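Local coordinates for p-47 protein (Clostridium botulinum, PDB 6EKT) that may belong to a progenitor toxin complex that protects botulinum neurotoxin on its way through the host gut, and has a tubular lipid-binding (TULIP) fold, at residues W188-V197 against L209-I220. Sequence-based numbering, arbitrary orientation.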
loop_
_atom_site.group_PDB
_atom_site.type_symbol
_atom_site.label_atom_id
_atom_site.label_comp_id
_atom_site.label_asym_id
_atom_site.label_seq_id
_atom_site.Cartn_x
_atom_site.Cartn_y
_atom_site.Cartn_z
ATOM N N TRP A 188 -3.459 3.174 -12.443
ATOM C CA TRP A 188 -4.325 2.396 -11.541
ATOM C C TRP A 188 -4.149 2.727 -10.058
ATOM O O TRP A 188 -5.035 2.437 -9.251
ATOM C CB TRP A 188 -4.219 0.885 -11.803
ATOM C CG TRP A 188 -2.904 0.257 -11.459
ATOM C CD1 TRP A 188 -1.882 -0.011 -12.325
ATOM C CD2 TRP A 188 -2.471 -0.205 -10.167
ATOM N NE1 TRP A 188 -0.834 -0.592 -11.652
ATOM C CE2 TRP A 188 -1.173 -0.741 -10.333
ATOM C CE3 TRP A 188 -3.055 -0.225 -8.888
ATOM C CZ2 TRP A 188 -0.431 -1.270 -9.261
ATOM C CZ3 TRP A 188 -2.323 -0.763 -7.818
ATOM C CH2 TRP A 188 -1.028 -1.283 -8.015
ATOM N N MET A 189 -3.003 3.326 -9.722
ATOM C CA MET A 189 -2.717 3.813 -8.364
ATOM C C MET A 189 -3.333 5.168 -8.003
ATOM O O MET A 189 -3.418 5.501 -6.791
ATOM C CB MET A 189 -1.204 3.871 -8.141
ATOM C CG MET A 189 -0.532 2.515 -8.059
ATOM S SD MET A 189 1.218 2.588 -7.620
ATOM C CE MET A 189 1.136 2.940 -5.857
ATOM N N ASN A 190 -3.744 5.959 -9.014
ATOM C CA ASN A 190 -4.157 7.362 -8.787
ATOM C C ASN A 190 -5.232 7.498 -7.710
ATOM O O ASN A 190 -6.321 6.921 -7.826
ATOM C CB ASN A 190 -4.626 8.055 -10.067
ATOM C CG ASN A 190 -3.505 8.300 -11.068
ATOM O OD1 ASN A 190 -2.304 8.193 -10.764
ATOM N ND2 ASN A 190 -3.905 8.624 -12.292
ATOM N N PRO A 191 -4.920 8.243 -6.637
ATOM C CA PRO A 191 -5.830 8.293 -5.493
ATOM C C PRO A 191 -6.906 9.360 -5.691
ATOM O O PRO A 191 -6.636 10.447 -6.223
ATOM C CB PRO A 191 -4.907 8.653 -4.338
ATOM C CG PRO A 191 -3.845 9.496 -4.983
ATOM C CD PRO A 191 -3.644 8.922 -6.362
ATOM N N LYS A 192 -8.120 9.044 -5.265
ATOM C CA LYS A 192 -9.230 9.972 -5.414
ATOM C C LYS A 192 -9.533 10.588 -4.053
ATOM O O LYS A 192 -9.864 11.756 -3.965
ATOM C CB LYS A 192 -10.450 9.250 -5.983
ATOM C CG LYS A 192 -10.326 8.849 -7.460
ATOM C CD LYS A 192 -10.423 10.056 -8.389
ATOM C CE LYS A 192 -10.313 9.666 -9.860
ATOM N NZ LYS A 192 -8.918 9.283 -10.267
ATOM N N GLN A 193 -9.396 9.781 -3.006
ATOM C CA GLN A 193 -9.680 10.171 -1.621
ATOM C C GLN A 193 -8.630 9.577 -0.684
ATOM O O GLN A 193 -8.133 8.471 -0.918
ATOM C CB GLN A 193 -11.073 9.692 -1.209
ATOM C CG GLN A 193 -12.218 10.218 -2.081
ATOM C CD GLN A 193 -13.544 9.582 -1.716
ATOM O OE1 GLN A 193 -14.246 10.071 -0.835
ATOM N NE2 GLN A 193 -13.886 8.476 -2.383
ATOM N N PHE A 194 -8.281 10.306 0.373
ATOM C CA PHE A 194 -7.143 9.914 1.198
ATOM C C PHE A 194 -7.229 10.525 2.592
ATOM O O PHE A 194 -7.812 11.599 2.769
ATOM C CB PHE A 194 -5.797 10.255 0.508
ATOM C CG PHE A 194 -5.850 11.481 -0.374
ATOM C CD1 PHE A 194 -5.644 12.751 0.162
ATOM C CD2 PHE A 194 -6.115 11.369 -1.749
ATOM C CE1 PHE A 194 -5.690 13.885 -0.652
ATOM C CE2 PHE A 194 -6.169 12.504 -2.567
ATOM C CZ PHE A 194 -5.959 13.762 -2.018
ATOM N N LYS A 195 -6.658 9.809 3.556
ATOM C CA LYS A 195 -6.677 10.158 4.976
ATOM C C LYS A 195 -5.299 9.898 5.569
ATOM O O LYS A 195 -4.638 8.925 5.199
ATOM C CB LYS A 195 -7.676 9.252 5.705
ATOM C CG LYS A 195 -8.324 9.894 6.931
ATOM C CD LYS A 195 -9.029 8.890 7.849
ATOM C CE LYS A 195 -10.100 8.109 7.095
ATOM N NZ LYS A 195 -11.193 7.505 7.915
ATOM N N PHE A 196 -4.884 10.743 6.511
ATOM C CA PHE A 196 -3.693 10.477 7.332
ATOM C C PHE A 196 -4.052 9.827 8.674
ATOM O O PHE A 196 -5.026 10.232 9.323
ATOM C CB PHE A 196 -2.874 11.770 7.585
ATOM C CG PHE A 196 -1.887 11.633 8.719
ATOM C CD1 PHE A 196 -0.725 10.872 8.560
ATOM C CD2 PHE A 196 -2.158 12.197 9.973
ATOM C CE1 PHE A 196 0.174 10.693 9.618
ATOM C CE2 PHE A 196 -1.262 12.022 11.041
ATOM C CZ PHE A 196 -0.101 11.265 10.859
ATOM N N VAL A 197 -3.256 8.840 9.105
ATOM C CA VAL A 197 -3.462 8.170 10.397
ATOM C C VAL A 197 -2.108 7.857 11.006
ATOM O O VAL A 197 -1.246 7.323 10.306
ATOM C CB VAL A 197 -4.228 6.819 10.237
ATOM C CG1 VAL A 197 -4.553 6.206 11.597
ATOM C CG2 VAL A 197 -5.526 7.025 9.495
ATOM N N LEU A 209 3.628 6.603 10.366
ATOM C CA LEU A 209 2.732 7.543 9.683
ATOM C C LEU A 209 2.157 6.797 8.498
ATOM O O LEU A 209 2.916 6.165 7.718
ATOM C CB LEU A 209 3.473 8.795 9.178
ATOM C CG LEU A 209 3.860 9.901 10.193
ATOM C CD1 LEU A 209 5.050 9.460 11.015
ATOM C CD2 LEU A 209 4.217 11.201 9.480
ATOM N N PHE A 210 0.834 6.848 8.357
ATOM C CA PHE A 210 0.141 6.156 7.268
ATOM C C PHE A 210 -0.711 7.107 6.462
ATOM O O PHE A 210 -1.279 8.047 7.016
ATOM C CB PHE A 210 -0.748 5.027 7.816
ATOM C CG PHE A 210 0.005 3.786 8.198
ATOM C CD1 PHE A 210 0.558 2.961 7.214
ATOM C CD2 PHE A 210 0.127 3.409 9.539
ATOM C CE1 PHE A 210 1.253 1.799 7.563
ATOM C CE2 PHE A 210 0.807 2.246 9.904
ATOM C CZ PHE A 210 1.375 1.438 8.916
ATOM N N ILE A 211 -0.799 6.852 5.157
ATOM C CA ILE A 211 -1.801 7.499 4.293
ATOM C C ILE A 211 -2.667 6.369 3.753
ATOM O O ILE A 211 -2.149 5.412 3.165
ATOM C CB ILE A 211 -1.147 8.323 3.136
ATOM C CG1 ILE A 211 -0.416 9.549 3.698
ATOM C CG2 ILE A 211 -2.187 8.752 2.091
ATOM C CD1 ILE A 211 0.587 10.200 2.735
ATOM N N LEU A 212 -3.973 6.483 3.976
ATOM C CA LEU A 212 -4.962 5.519 3.494
ATOM C C LEU A 212 -5.615 6.110 2.258
ATOM O O LEU A 212 -6.019 7.269 2.295
ATOM C CB LEU A 212 -6.020 5.284 4.587
ATOM C CG LEU A 212 -5.701 4.412 5.806
ATOM C CD1 LEU A 212 -4.356 4.644 6.454
ATOM C CD2 LEU A 212 -6.805 4.506 6.853
ATOM N N SER A 213 -5.730 5.336 1.167
ATOM C CA SER A 213 -6.314 5.883 -0.069
ATOM C C SER A 213 -7.365 4.981 -0.686
ATOM O O SER A 213 -7.293 3.748 -0.564
ATOM C CB SER A 213 -5.234 6.187 -1.139
ATOM O OG SER A 213 -4.707 5.001 -1.740
ATOM N N VAL A 214 -8.312 5.612 -1.387
ATOM C CA VAL A 214 -9.181 4.912 -2.337
ATOM C C VAL A 214 -8.949 5.495 -3.738
ATOM O O VAL A 214 -8.695 6.690 -3.871
ATOM C CB VAL A 214 -10.650 5.007 -1.874
ATOM C CG1 VAL A 214 -11.615 4.633 -2.973
ATOM C CG2 VAL A 214 -10.877 4.048 -0.707
ATOM N N VAL A 215 -9.016 4.636 -4.762
ATOM C CA VAL A 215 -8.732 4.996 -6.156
ATOM C C VAL A 215 -9.999 5.231 -7.023
ATOM O O VAL A 215 -9.899 5.408 -8.243
ATOM C CB VAL A 215 -7.803 3.955 -6.839
ATOM C CG1 VAL A 215 -6.429 3.894 -6.163
ATOM C CG2 VAL A 215 -8.455 2.569 -6.884
ATOM N N THR A 216 -11.165 5.227 -6.384
ATOM C CA THR A 216 -12.449 5.626 -7.004
ATOM C C THR A 216 -13.159 6.631 -6.104
ATOM O O THR A 216 -12.704 6.910 -4.991
ATOM C CB THR A 216 -13.405 4.427 -7.215
ATOM O OG1 THR A 216 -13.920 3.996 -5.943
ATOM C CG2 THR A 216 -12.707 3.265 -7.891
ATOM N N ASN A 217 -14.302 7.151 -6.555
ATOM C CA ASN A 217 -15.070 8.112 -5.762
ATOM C C ASN A 217 -16.138 7.491 -4.861
ATOM O O ASN A 217 -17.092 8.171 -4.430
ATOM C CB ASN A 217 -15.672 9.195 -6.660
ATOM C CG ASN A 217 -14.639 10.205 -7.126
ATOM O OD1 ASN A 217 -14.484 10.428 -8.323
ATOM N ND2 ASN A 217 -13.926 10.815 -6.182
ATOM N N ARG A 218 -15.962 6.216 -4.528
ATOM C CA ARG A 218 -16.897 5.557 -3.622
ATOM C C ARG A 218 -16.952 6.254 -2.254
ATOM O O ARG A 218 -16.010 6.934 -1.858
ATOM C CB ARG A 218 -16.594 4.054 -3.513
ATOM C CG ARG A 218 -15.252 3.660 -2.902
ATOM C CD ARG A 218 -15.166 2.142 -2.947
ATOM N NE ARG A 218 -13.852 1.575 -2.624
ATOM C CZ ARG A 218 -13.468 1.180 -1.421
ATOM N NH1 ARG A 218 -12.256 0.652 -1.266
ATOM N NH2 ARG A 218 -14.276 1.319 -0.370
ATOM N N ASP A 219 -18.071 6.089 -1.560
ATOM C CA ASP A 219 -18.283 6.636 -0.225
ATOM C C ASP A 219 -17.222 6.124 0.762
ATOM O O ASP A 219 -17.086 4.921 0.946
ATOM C CB ASP A 219 -19.704 6.248 0.225
ATOM C CG ASP A 219 -20.131 6.904 1.523
ATOM O OD1 ASP A 219 -19.519 7.890 1.962
ATOM O OD2 ASP A 219 -21.122 6.421 2.109
ATOM N N ILE A 220 -16.468 7.044 1.364
ATOM C CA ILE A 220 -15.454 6.695 2.376
ATOM C C ILE A 220 -15.927 7.065 3.799
ATOM O O ILE A 220 -15.291 6.688 4.789
ATOM C CB ILE A 220 -14.057 7.319 2.077
ATOM C CG1 ILE A 220 -14.091 8.848 2.173
ATOM C CG2 ILE A 220 -13.512 6.851 0.729
ATOM C CD1 ILE A 220 -12.742 9.487 2.433
HETATM O O HOH W 1 -3.293 5.686 -4.098
HETATM O O HOH W 2 -8.000 6.456 -9.868
HETATM O O HOH W 3 -16.723 9.698 0.099
HETATM O O HOH W 4 -13.267 7.736 6.138
#
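Q193 and V214 pair near one end of an antiparallel beta hairpin in this TULIP-family protein, where strand 193-199 forms an outer edge of a six-stranded sheet and strand 208-214 lies next to strand 29-34. A classic beta bulge disturbs the pairing here: V214 O accepts from both K192 N (2.8 Å) and Q193 N (3.3 Å). Beyond it, K195 with L212 and V197 with F210 return to regular hydrogen-bonded pairs. With CG anti to its carbonyl carbon (chi1 -58°) and the chain extended beyond, Q193 reaches into the turn after the second strand. Its NE2 donates to R218 O at 2.7 Å and, on a lone pair, to T216 O at 3.3 Å; both acceptors lie in the amide plane, which fixes the flip of the amide. I220 approaches this amide from the opposite direction, its CG1 3.3 Å from Q193 OE1. On the other face of the sheet, F196 has CG anti to the backbone N (chi1 164°), and its ring edge, at CE1, meets L209 CG at 3.8 Å, while the F194 ring packs edge-to-face with F115. Water 3 joins the bulge to the turn, donating to Q193 OE1 at 2.7 Å and accepting from I220 N.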